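Local coordinates for enterobactin synthetase component F-related protein (Vibrio cholerae serotype O1, PDB 4OXI) that probably activates glycine with ATP as glycyl-adenylate, serving as the adenylation enzyme of a lipopolysaccharide-modification pathway that confers resistance to antimicrobial peptides, at residues L322-C336 and Q347-G361. Residues are numbered along the deposited sequence; the frame is centred on the assembly and turned at random.
Sequences LTPHSLPSLRLSFFC and QWQQATQQPVINLYG. With GAP (glycyl-adenosine-5'-phosphate), chain B.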
ATOM      1  N   LEU A 322      -3.388 -22.493  12.081  1.00 44.26           N
ATOM      2  CA  LEU A 322      -2.422 -22.806  11.043  1.00 43.62           C
ATOM      3  C   LEU A 322      -1.918 -24.232  11.166  1.00 45.61           C
ATOM      4  O   LEU A 322      -0.713 -24.462  11.261  1.00 50.23           O
ATOM      5  CB  LEU A 322      -1.226 -21.853  11.126  1.00 44.45           C
ATOM      6  CG  LEU A 322      -1.080 -20.710  10.122  1.00 42.71           C
ATOM      7  CD1 LEU A 322       0.387 -20.296  10.006  1.00 36.09           C
ATOM      8  CD2 LEU A 322      -1.644 -21.079   8.764  1.00 40.19           C
ATOM      9  N   THR A 323      -2.818 -25.200  11.161  1.00 43.71           N
ATOM     10  CA  THR A 323      -2.374 -26.583  11.243  1.00 41.54           C
ATOM     11  C   THR A 323      -1.957 -27.048   9.850  1.00 44.36           C
ATOM     12  O   THR A 323      -2.421 -26.498   8.850  1.00 42.34           O
ATOM     13  CB  THR A 323      -3.467 -27.485  11.824  1.00 40.33           C
ATOM     14  OG1 THR A 323      -4.567 -27.537  10.913  1.00 41.69           O
ATOM     15  CG2 THR A 323      -3.951 -26.927  13.153  1.00 35.33           C
ATOM     16  N   PRO A 324      -1.049 -28.035   9.779  1.00 44.64           N
ATOM     17  CA  PRO A 324      -0.626 -28.544   8.469  1.00 42.30           C
ATOM     18  C   PRO A 324      -1.807 -28.992   7.618  1.00 39.52           C
ATOM     19  O   PRO A 324      -2.778 -29.535   8.145  1.00 43.66           O
ATOM     20  CB  PRO A 324       0.263 -29.735   8.838  1.00 43.06           C
ATOM     21  CG  PRO A 324       0.894 -29.307  10.142  1.00 38.82           C
ATOM     22  CD  PRO A 324      -0.200 -28.552  10.873  1.00 42.50           C
ATOM     23  N   HIS A 325      -1.719 -28.717   6.323  1.00 39.13           N
ATOM     24  CA  HIS A 325      -2.741 -29.070   5.341  1.00 38.42           C
ATOM     25  C   HIS A 325      -4.076 -28.343   5.520  1.00 36.17           C
ATOM     26  O   HIS A 325      -5.025 -28.619   4.789  1.00 39.19           O
ATOM     27  CB  HIS A 325      -2.954 -30.589   5.308  1.00 41.39           C
ATOM     28  CG  HIS A 325      -1.684 -31.368   5.179  1.00 41.90           C
ATOM     29  ND1 HIS A 325      -1.058 -31.576   3.968  1.00 45.05           N
ATOM     30  CD2 HIS A 325      -0.915 -31.982   6.110  1.00 44.02           C
ATOM     31  CE1 HIS A 325       0.043 -32.282   4.159  1.00 44.48           C
ATOM     32  NE2 HIS A 325       0.153 -32.541   5.450  1.00 41.38           N
ATOM     33  N   SER A 326      -4.153 -27.416   6.475  1.00 34.89           N
ATOM     34  CA  SER A 326      -5.421 -26.726   6.758  1.00 34.73           C
ATOM     35  C   SER A 326      -5.829 -25.684   5.714  1.00 37.88           C
ATOM     36  O   SER A 326      -6.965 -25.210   5.734  1.00 37.76           O
ATOM     37  CB  SER A 326      -5.404 -26.075   8.143  1.00 36.73           C
ATOM     38  OG  SER A 326      -4.479 -25.005   8.210  1.00 36.45           O
ATOM     39  N   LEU A 327      -4.919 -25.329   4.803  1.00 33.93           N
ATOM     40  CA  LEU A 327      -5.236 -24.343   3.765  1.00 31.25           C
ATOM     41  C   LEU A 327      -4.930 -24.853   2.360  1.00 31.77           C
ATOM     42  O   LEU A 327      -4.116 -24.250   1.657  1.00 26.26           O
ATOM     43  CB  LEU A 327      -4.457 -23.048   4.018  1.00 28.54           C
ATOM     44  CG  LEU A 327      -4.814 -22.343   5.320  1.00 32.84           C
ATOM     45  CD1 LEU A 327      -4.028 -21.042   5.465  1.00 30.78           C
ATOM     46  CD2 LEU A 327      -6.316 -22.087   5.376  1.00 27.36           C
ATOM     47  N   PRO A 328      -5.586 -25.955   1.937  1.00 32.98           N
ATOM     48  CA  PRO A 328      -5.274 -26.562   0.635  1.00 27.22           C
ATOM     49  C   PRO A 328      -5.576 -25.688  -0.566  1.00 27.55           C
ATOM     50  O   PRO A 328      -4.983 -25.910  -1.610  1.00 31.94           O
ATOM     51  CB  PRO A 328      -6.195 -27.796   0.588  1.00 29.30           C
ATOM     52  CG  PRO A 328      -7.305 -27.490   1.538  1.00 29.13           C
ATOM     53  CD  PRO A 328      -6.645 -26.704   2.645  1.00 32.17           C
ATOM     54  N   SER A 329      -6.490 -24.732  -0.457  1.00 30.83           N
ATOM     55  CA  SER A 329      -6.852 -23.949  -1.646  1.00 28.95           C
ATOM     56  C   SER A 329      -5.803 -22.883  -2.022  1.00 25.67           C
ATOM     57  O   SER A 329      -5.805 -22.391  -3.150  1.00 25.90           O
ATOM     58  CB  SER A 329      -8.221 -23.284  -1.475  1.00 26.92           C
ATOM     59  OG  SER A 329      -8.150 -22.198  -0.547  1.00 29.97           O
ATOM     60  N   LEU A 330      -4.914 -22.537  -1.092  1.00 25.27           N
ATOM     61  CA  LEU A 330      -4.044 -21.358  -1.258  1.00 26.76           C
ATOM     62  C   LEU A 330      -2.767 -21.683  -2.024  1.00 27.71           C
ATOM     63  O   LEU A 330      -1.756 -22.058  -1.420  1.00 27.36           O
ATOM     64  CB  LEU A 330      -3.669 -20.777   0.111  1.00 24.76           C
ATOM     65  CG  LEU A 330      -3.650 -19.248   0.245  1.00 28.21           C
ATOM     66  CD1 LEU A 330      -2.770 -18.819   1.405  1.00 22.44           C
ATOM     67  CD2 LEU A 330      -3.233 -18.565  -1.047  1.00 22.71           C
ATOM     68  N   ARG A 331      -2.793 -21.518  -3.341  1.00 26.86           N
ATOM     69  CA  ARG A 331      -1.677 -22.000  -4.169  1.00 28.30           C
ATOM     70  C   ARG A 331      -0.548 -20.985  -4.303  1.00 29.69           C
ATOM     71  O   ARG A 331       0.583 -21.349  -4.637  1.00 31.05           O
ATOM     72  CB  ARG A 331      -2.166 -22.459  -5.547  1.00 27.57           C
ATOM     73  CG  ARG A 331      -2.460 -21.347  -6.544  1.00 29.54           C
ATOM     74  CD  ARG A 331      -3.019 -21.952  -7.845  1.00 30.51           C
ATOM     75  NE  ARG A 331      -3.241 -20.947  -8.879  1.00 32.18           N
ATOM     76  CZ  ARG A 331      -2.280 -20.451  -9.658  1.00 33.83           C
ATOM     77  NH1 ARG A 331      -1.020 -20.856  -9.517  1.00 28.43           N
ATOM     78  NH2 ARG A 331      -2.574 -19.535 -10.569  1.00 28.94           N
ATOM     79  N   LEU A 332      -0.848 -19.717  -4.032  1.00 26.66           N
ATOM     80  CA  LEU A 332       0.181 -18.686  -4.042  1.00 29.15           C
ATOM     81  C   LEU A 332       0.046 -17.740  -2.848  1.00 26.05           C
ATOM     82  O   LEU A 332      -0.962 -17.037  -2.716  1.00 24.14           O
ATOM     83  CB  LEU A 332       0.145 -17.894  -5.353  1.00 26.66           C
ATOM     84  CG  LEU A 332       0.765 -18.504  -6.615  1.00 33.01           C
ATOM     85  CD1 LEU A 332       0.261 -17.780  -7.854  1.00 30.15           C
ATOM     86  CD2 LEU A 332       2.291 -18.458  -6.561  1.00 29.10           C
ATOM     87  N   SER A 333       1.076 -17.718  -2.000  1.00 24.69           N
ATOM     88  CA  SER A 333       1.107 -16.881  -0.807  1.00 22.00           C
ATOM     89  C   SER A 333       2.218 -15.871  -0.952  1.00 24.47           C
ATOM     90  O   SER A 333       3.398 -16.255  -1.011  1.00 24.16           O
ATOM     91  CB  SER A 333       1.397 -17.731   0.431  1.00 17.71           C
ATOM     92  OG  SER A 333       0.302 -18.578   0.747  1.00 25.12           O
ATOM     93  N   PHE A 334       1.872 -14.587  -1.008  1.00 21.32           N
ATOM     94  CA  PHE A 334       2.909 -13.557  -1.059  1.00 22.05           C
ATOM     95  C   PHE A 334       2.953 -12.802   0.266  1.00 24.42           C
ATOM     96  O   PHE A 334       1.906 -12.529   0.864  1.00 24.20           O
ATOM     97  CB  PHE A 334       2.645 -12.555  -2.181  1.00 20.89           C
ATOM     98  CG  PHE A 334       2.645 -13.142  -3.570  1.00 23.47           C
ATOM     99  CD1 PHE A 334       3.804 -13.158  -4.330  1.00 25.71           C
ATOM    100  CD2 PHE A 334       1.468 -13.610  -4.142  1.00 24.45           C
ATOM    101  CE1 PHE A 334       3.801 -13.668  -5.632  1.00 24.86           C
ATOM    102  CE2 PHE A 334       1.457 -14.115  -5.421  1.00 24.90           C
ATOM    103  CZ  PHE A 334       2.631 -14.141  -6.173  1.00 25.51           C
ATOM    104  N   PHE A 335       4.151 -12.452   0.720  1.00 21.77           N
ATOM    105  CA  PHE A 335       4.292 -11.606   1.897  1.00 21.03           C
ATOM    106  C   PHE A 335       5.229 -10.446   1.587  1.00 25.02           C
ATOM    107  O   PHE A 335       6.247 -10.629   0.912  1.00 23.29           O
ATOM    108  CB  PHE A 335       4.765 -12.426   3.099  1.00 20.21           C
ATOM    109  CG  PHE A 335       3.773 -13.483   3.512  1.00 24.50           C
ATOM    110  CD1 PHE A 335       2.576 -13.129   4.126  1.00 23.63           C
ATOM    111  CD2 PHE A 335       4.007 -14.819   3.242  1.00 21.62           C
ATOM    112  CE1 PHE A 335       1.634 -14.098   4.485  1.00 22.75           C
ATOM    113  CE2 PHE A 335       3.076 -15.792   3.605  1.00 25.41           C
ATOM    114  CZ  PHE A 335       1.885 -15.427   4.216  1.00 25.75           C
ATOM    115  N   CYS A 336       4.866  -9.247   2.040  1.00 19.95           N
ATOM    116  CA  CYS A 336       5.666  -8.063   1.762  1.00 19.93           C
ATOM    117  C   CYS A 336       5.571  -7.124   2.935  1.00 23.55           C
ATOM    118  O   CYS A 336       4.548  -7.101   3.636  1.00 25.22           O
ATOM    119  CB  CYS A 336       5.136  -7.330   0.525  1.00 23.01           C
ATOM    120  SG  CYS A 336       6.199  -5.947  -0.037  1.00 28.77           S
ATOM    121  N   GLN A 347       5.845 -22.467   8.733  1.00 31.43           N
ATOM    122  CA  GLN A 347       4.543 -22.816   9.282  1.00 32.52           C
ATOM    123  C   GLN A 347       3.397 -22.469   8.329  1.00 36.67           C
ATOM    124  O   GLN A 347       2.399 -23.181   8.271  1.00 33.40           O
ATOM    125  CB  GLN A 347       4.348 -22.174  10.653  1.00 36.23           C
ATOM    126  CG  GLN A 347       5.143 -22.874  11.746  1.00 35.30           C
ATOM    127  CD  GLN A 347       5.139 -22.111  13.051  1.00 45.66           C
ATOM    128  OE1 GLN A 347       5.953 -21.204  13.256  1.00 47.55           O
ATOM    129  NE2 GLN A 347       4.226 -22.471  13.946  1.00 46.90           N
ATOM    130  N   TRP A 348       3.538 -21.386   7.570  1.00 34.74           N
ATOM    131  CA  TRP A 348       2.488 -21.035   6.627  1.00 30.42           C
ATOM    132  C   TRP A 348       2.514 -22.033   5.477  1.00 30.73           C
ATOM    133  O   TRP A 348       1.461 -22.490   5.025  1.00 29.78           O
ATOM    134  CB  TRP A 348       2.648 -19.595   6.116  1.00 26.82           C
ATOM    135  CG  TRP A 348       1.498 -19.126   5.243  1.00 23.91           C
ATOM    136  CD1 TRP A 348       1.382 -19.268   3.892  1.00 24.41           C
ATOM    137  CD2 TRP A 348       0.317 -18.437   5.676  1.00 25.90           C
ATOM    138  NE1 TRP A 348       0.199 -18.704   3.451  1.00 25.66           N
ATOM    139  CE2 TRP A 348      -0.471 -18.187   4.530  1.00 25.07           C
ATOM    140  CE3 TRP A 348      -0.147 -17.996   6.922  1.00 28.00           C
ATOM    141  CZ2 TRP A 348      -1.699 -17.523   4.594  1.00 25.12           C
ATOM    142  CZ3 TRP A 348      -1.373 -17.341   6.987  1.00 28.13           C
ATOM    143  CH2 TRP A 348      -2.133 -17.112   5.830  1.00 28.66           C
ATOM    144  N   GLN A 349       3.714 -22.389   5.018  1.00 29.87           N
ATOM    145  CA  GLN A 349       3.836 -23.330   3.904  1.00 31.75           C
ATOM    146  C   GLN A 349       3.335 -24.744   4.251  1.00 36.22           C
ATOM    147  O   GLN A 349       2.797 -25.445   3.390  1.00 35.73           O
ATOM    148  CB  GLN A 349       5.273 -23.374   3.359  1.00 31.57           C
ATOM    149  CG  GLN A 349       5.431 -24.324   2.163  1.00 32.83           C
ATOM    150  CD  GLN A 349       6.612 -23.969   1.282  1.00 34.38           C
ATOM    151  OE1 GLN A 349       7.768 -24.256   1.620  1.00 38.81           O
ATOM    152  NE2 GLN A 349       6.332 -23.337   0.143  1.00 31.05           N
ATOM    153  N   GLN A 350       3.494 -25.159   5.506  1.00 37.56           N
ATOM    154  CA  GLN A 350       2.952 -26.451   5.934  1.00 36.99           C
ATOM    155  C   GLN A 350       1.432 -26.460   5.860  1.00 35.12           C
ATOM    156  O   GLN A 350       0.825 -27.491   5.566  1.00 37.78           O
ATOM    157  CB  GLN A 350       3.421 -26.814   7.345  1.00 33.59           C
ATOM    158  CG  GLN A 350       4.843 -27.382   7.396  1.00 41.08           C
ATOM    159  CD  GLN A 350       5.008 -28.634   6.537  1.00 49.95           C
ATOM    160  OE1 GLN A 350       4.527 -29.715   6.897  1.00 57.96           O
ATOM    161  NE2 GLN A 350       5.678 -28.492   5.391  1.00 48.91           N
ATOM    162  N   ALA A 351       0.811 -25.312   6.119  1.00 37.87           N
ATOM    163  CA  ALA A 351      -0.649 -25.224   6.022  1.00 31.74           C
ATOM    164  C   ALA A 351      -1.115 -25.278   4.583  1.00 31.67           C
ATOM    165  O   ALA A 351      -2.131 -25.903   4.291  1.00 34.09           O
ATOM    166  CB  ALA A 351      -1.167 -23.972   6.693  1.00 33.05           C
ATOM    167  N   THR A 352      -0.392 -24.619   3.677  1.00 25.75           N
ATOM    168  CA  THR A 352      -0.843 -24.587   2.285  1.00 30.03           C
ATOM    169  C   THR A 352      -0.251 -25.733   1.464  1.00 31.72           C
ATOM    170  O   THR A 352      -0.837 -26.134   0.460  1.00 26.76           O
ATOM    171  CB  THR A 352      -0.490 -23.238   1.561  1.00 29.57           C
ATOM    172  OG1 THR A 352       0.927 -23.153   1.346  1.00 27.96           O
ATOM    173  CG2 THR A 352      -0.962 -22.028   2.363  1.00 24.79           C
ATOM    174  N   GLN A 353       0.919 -26.227   1.888  1.00 32.57           N
ATOM    175  CA  GLN A 353       1.723 -27.173   1.110  1.00 34.98           C
ATOM    176  C   GLN A 353       2.053 -26.611  -0.261  1.00 35.38           C
ATOM    177  O   GLN A 353       2.349 -27.363  -1.189  1.00 37.39           O
ATOM    178  CB  GLN A 353       1.023 -28.536   0.975  1.00 30.19           C
ATOM    179  CG  GLN A 353       0.749 -29.217   2.313  1.00 37.23           C
ATOM    180  CD  GLN A 353       2.018 -29.752   2.946  1.00 38.45           C
ATOM    181  OE1 GLN A 353       2.842 -30.360   2.269  1.00 41.15           O
ATOM    182  NE2 GLN A 353       2.188 -29.513   4.241  1.00 40.18           N
ATOM    183  N   GLN A 354       2.006 -25.288  -0.392  1.00 31.90           N
ATOM    184  CA  GLN A 354       2.183 -24.663  -1.701  1.00 29.81           C
ATOM    185  C   GLN A 354       3.140 -23.453  -1.666  1.00 30.50           C
ATOM    186  O   GLN A 354       3.552 -23.031  -0.585  1.00 28.18           O
ATOM    187  CB  GLN A 354       0.799 -24.372  -2.296  1.00 29.91           C
ATOM    188  CG  GLN A 354       0.140 -25.673  -2.786  1.00 33.93           C
ATOM    189  CD  GLN A 354      -1.295 -25.500  -3.223  1.00 31.80           C
ATOM    190  OE1 GLN A 354      -1.586 -25.483  -4.410  1.00 38.00           O
ATOM    191  NE2 GLN A 354      -2.206 -25.391  -2.259  1.00 32.04           N
ATOM    192  N   PRO A 355       3.549 -22.939  -2.844  1.00 29.22           N
ATOM    193  CA  PRO A 355       4.580 -21.887  -2.853  1.00 28.08           C
ATOM    194  C   PRO A 355       4.309 -20.645  -1.974  1.00 30.35           C
ATOM    195  O   PRO A 355       3.179 -20.158  -1.881  1.00 28.38           O
ATOM    196  CB  PRO A 355       4.648 -21.484  -4.330  1.00 26.84           C
ATOM    197  CG  PRO A 355       4.315 -22.755  -5.078  1.00 26.42           C
ATOM    198  CD  PRO A 355       3.298 -23.477  -4.202  1.00 27.02           C
ATOM    199  N   VAL A 356       5.369 -20.156  -1.336  1.00 25.79           N
ATOM    200  CA  VAL A 356       5.338 -18.950  -0.528  1.00 27.35           C
ATOM    201  C   VAL A 356       6.384 -18.024  -1.133  1.00 27.03           C
ATOM    202  O   VAL A 356       7.497 -18.456  -1.396  1.00 26.49           O
ATOM    203  CB  VAL A 356       5.702 -19.271   0.931  1.00 25.26           C
ATOM    204  CG1 VAL A 356       5.911 -18.010   1.723  1.00 26.70           C
ATOM    205  CG2 VAL A 356       4.611 -20.139   1.577  1.00 29.22           C
ATOM    206  N   ILE A 357       6.028 -16.765  -1.379  1.00 28.60           N
ATOM    207  CA  ILE A 357       6.922 -15.842  -2.075  1.00 24.35           C
ATOM    208  C   ILE A 357       7.195 -14.618  -1.207  1.00 25.54           C
ATOM    209  O   ILE A 357       6.254 -13.953  -0.769  1.00 24.64           O
ATOM    210  CB  ILE A 357       6.293 -15.347  -3.396  1.00 26.35           C
ATOM    211  CG1 ILE A 357       5.801 -16.513  -4.256  1.00 29.19           C
ATOM    212  CG2 ILE A 357       7.268 -14.465  -4.175  1.00 25.14           C
ATOM    213  CD1 ILE A 357       6.874 -17.523  -4.571  1.00 35.33           C
ATOM    214  N   ASN A 358       8.467 -14.318  -0.949  1.00 23.35           N
ATOM    215  CA  ASN A 358       8.831 -13.105  -0.209  1.00 27.16           C
ATOM    216  C   ASN A 358       8.935 -11.979  -1.220  1.00 26.39           C
ATOM    217  O   ASN A 358       9.622 -12.135  -2.225  1.00 25.26           O
ATOM    218  CB  ASN A 358      10.175 -13.290   0.522  1.00 24.96           C
ATOM    219  CG  ASN A 358      10.462 -12.182   1.543  1.00 24.68           C
ATOM    220  OD1 ASN A 358       9.581 -11.391   1.893  1.00 24.63           O
ATOM    221  ND2 ASN A 358      11.697 -12.147   2.049  1.00 24.92           N
ATOM    222  N   LEU A 359       8.241 -10.866  -0.993  1.00 24.35           N
ATOM    223  CA  LEU A 359       8.344  -9.720  -1.901  1.00 22.61           C
ATOM    224  C   LEU A 359       8.922  -8.548  -1.136  1.00 23.30           C
ATOM    225  O   LEU A 359       8.552  -8.336   0.019  1.00 23.71           O
ATOM    226  CB  LEU A 359       6.972  -9.305  -2.432  1.00 21.14           C
ATOM    227  CG  LEU A 359       6.182 -10.198  -3.376  1.00 25.64           C
ATOM    228  CD1 LEU A 359       4.828  -9.546  -3.783  1.00 17.62           C
ATOM    229  CD2 LEU A 359       7.012 -10.462  -4.583  1.00 22.40           C
ATOM    230  N   TYR A 360       9.807  -7.778  -1.773  1.00 20.91           N
ATOM    231  CA  TYR A 360      10.377  -6.593  -1.136  1.00 22.68           C
ATOM    232  C   TYR A 360      10.277  -5.359  -2.028  1.00 23.60           C
ATOM    233  O   TYR A 360      10.489  -5.433  -3.239  1.00 22.34           O
ATOM    234  CB  TYR A 360      11.854  -6.804  -0.705  1.00 24.20           C
ATOM    235  CG  TYR A 360      12.604  -5.491  -0.580  1.00 22.82           C
ATOM    236  CD1 TYR A 360      12.664  -4.810   0.636  1.00 22.32           C
ATOM    237  CD2 TYR A 360      13.212  -4.902  -1.688  1.00 21.17           C
ATOM    238  CE1 TYR A 360      13.319  -3.582   0.739  1.00 23.76           C
ATOM    239  CE2 TYR A 360      13.851  -3.674  -1.596  1.00 22.45           C
ATOM    240  CZ  TYR A 360      13.911  -3.026  -0.381  1.00 24.67           C
ATOM    241  OH  TYR A 360      14.560  -1.807  -0.294  1.00 22.43           O
ATOM    242  N   GLY A 361      10.002  -4.216  -1.404  1.00 21.23           N
ATOM    243  CA  GLY A 361      10.086  -2.935  -2.072  1.00 22.42           C
ATOM    244  C   GLY A 361       9.353  -1.854  -1.293  1.00 25.71           C
ATOM    245  O   GLY A 361       8.456  -2.153  -0.490  1.00 23.06           O
TER
HETATM  246  N   GAP B 601       5.282  -1.634  -0.939  1.00 26.37           N
HETATM  247  CA  GAP B 601       5.328  -2.654   0.149  1.00 32.47           C
HETATM  248  C   GAP B 601       5.678  -1.925   1.432  1.00 40.11           C
HETATM  249  O   GAP B 601       5.758  -2.488   2.508  1.00 44.62           O
HETATM  250  PA  GAP B 601       6.261   0.537   2.509  1.00 30.14           P
HETATM  251  O1A GAP B 601       6.762   1.753   1.770  1.00 28.01           O
HETATM  252  O2A GAP B 601       5.082   0.640   3.462  1.00 34.80           O
HETATM  253  O3A GAP B 601       5.934  -0.500   1.330  1.00 30.94           O
HETATM  254  C5' GAP B 601       8.796  -0.125   2.614  1.00 27.31           C
HETATM  255  O5' GAP B 601       7.533  -0.076   3.279  1.00 32.16           O
HETATM  256  C4' GAP B 601       9.831  -0.679   3.572  1.00 26.73           C
HETATM  257  O4' GAP B 601       9.344  -1.896   4.145  1.00 30.58           O
HETATM  258  C3' GAP B 601      11.114  -1.098   2.889  1.00 27.56           C
HETATM  259  O3' GAP B 601      11.987   0.016   2.706  1.00 26.99           O
HETATM  260  C2' GAP B 601      11.659  -2.139   3.851  1.00 28.06           C
HETATM  261  O2' GAP B 601      12.229  -1.510   4.988  1.00 23.13           O
HETATM  262  C1' GAP B 601      10.421  -2.794   4.406  1.00 26.93           C
HETATM  263  N9  GAP B 601      10.169  -4.059   3.680  1.00 26.75           N
HETATM  264  C8  GAP B 601       9.320  -4.214   2.648  1.00 24.07           C
HETATM  265  N7  GAP B 601       9.304  -5.501   2.217  1.00 23.89           N
HETATM  266  C5  GAP B 601      10.177  -6.188   2.984  1.00 24.59           C
HETATM  267  C6  GAP B 601      10.656  -7.585   3.050  1.00 23.82           C
HETATM  268  N6  GAP B 601      10.165  -8.530   2.204  1.00 23.60           N
HETATM  269  N1  GAP B 601      11.579  -7.881   3.995  1.00 28.61           N
HETATM  270  C2  GAP B 601      12.064  -6.951   4.850  1.00 28.26           C
HETATM  271  N3  GAP B 601      11.669  -5.663   4.839  1.00 26.95           N
HETATM  272  C4  GAP B 601      10.742  -5.233   3.949  1.00 23.82           C
HETATM  273  O   HOH W   1       0.824 -21.090  -0.650  1.00 22.46           O
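Trp348 takes the edge of Phe335 on one face and Ser333 OG at its rim in a beta-alpha-beta unit of the adenylation fold, where strands 332-336 and 356-360 run parallel and helix 342-352 packs on the sheet. With CG anti to the backbone N (chi1 -174°), the indole reaches from the helix down to the strand. Beyond CB, CG and CD2 meet the rim of Phe335, whose CZ stands 3.6 Å from Trp348 CE2 in a T-shaped stack, the planes at 90°. CD1 runs alongside Ser333, and NE1 donates to Ser333 OG at 2.7 Å, the acceptor lying in the indole plane; serine is short enough to sit beside this edge and satisfies the buried N-H. On the six-membered ring CE3 touches Leu322 CD1, and on its other side CZ2 meets Leu330 CD1 at the edge, while Leu327 CD1 lies more loosely, off-centre, over the face opposite Phe335. Ile298 and Ile313 of flanking helices add to this greasy setting.

A water joins Ser333 OG, Thr352 OG1, Leu330 O and Pro355 O. Carbonyls of the helix's last turn take N-H groups of the loop leading into strand 332-336: His325 N bonds Gln350 O at 2.9 Å, Leu327 N bonds Ala351 O. Methyl-sized Ala351 lets that loop come close.

Ladder bonds such as Phe335 N to Ile357 O (3.0 Å) carry the strands to the glycyl-adenylate pocket, where the adenine N6 donates to Asn358 OD1 at 2.9 Å and to Leu359 O at 2.7 Å.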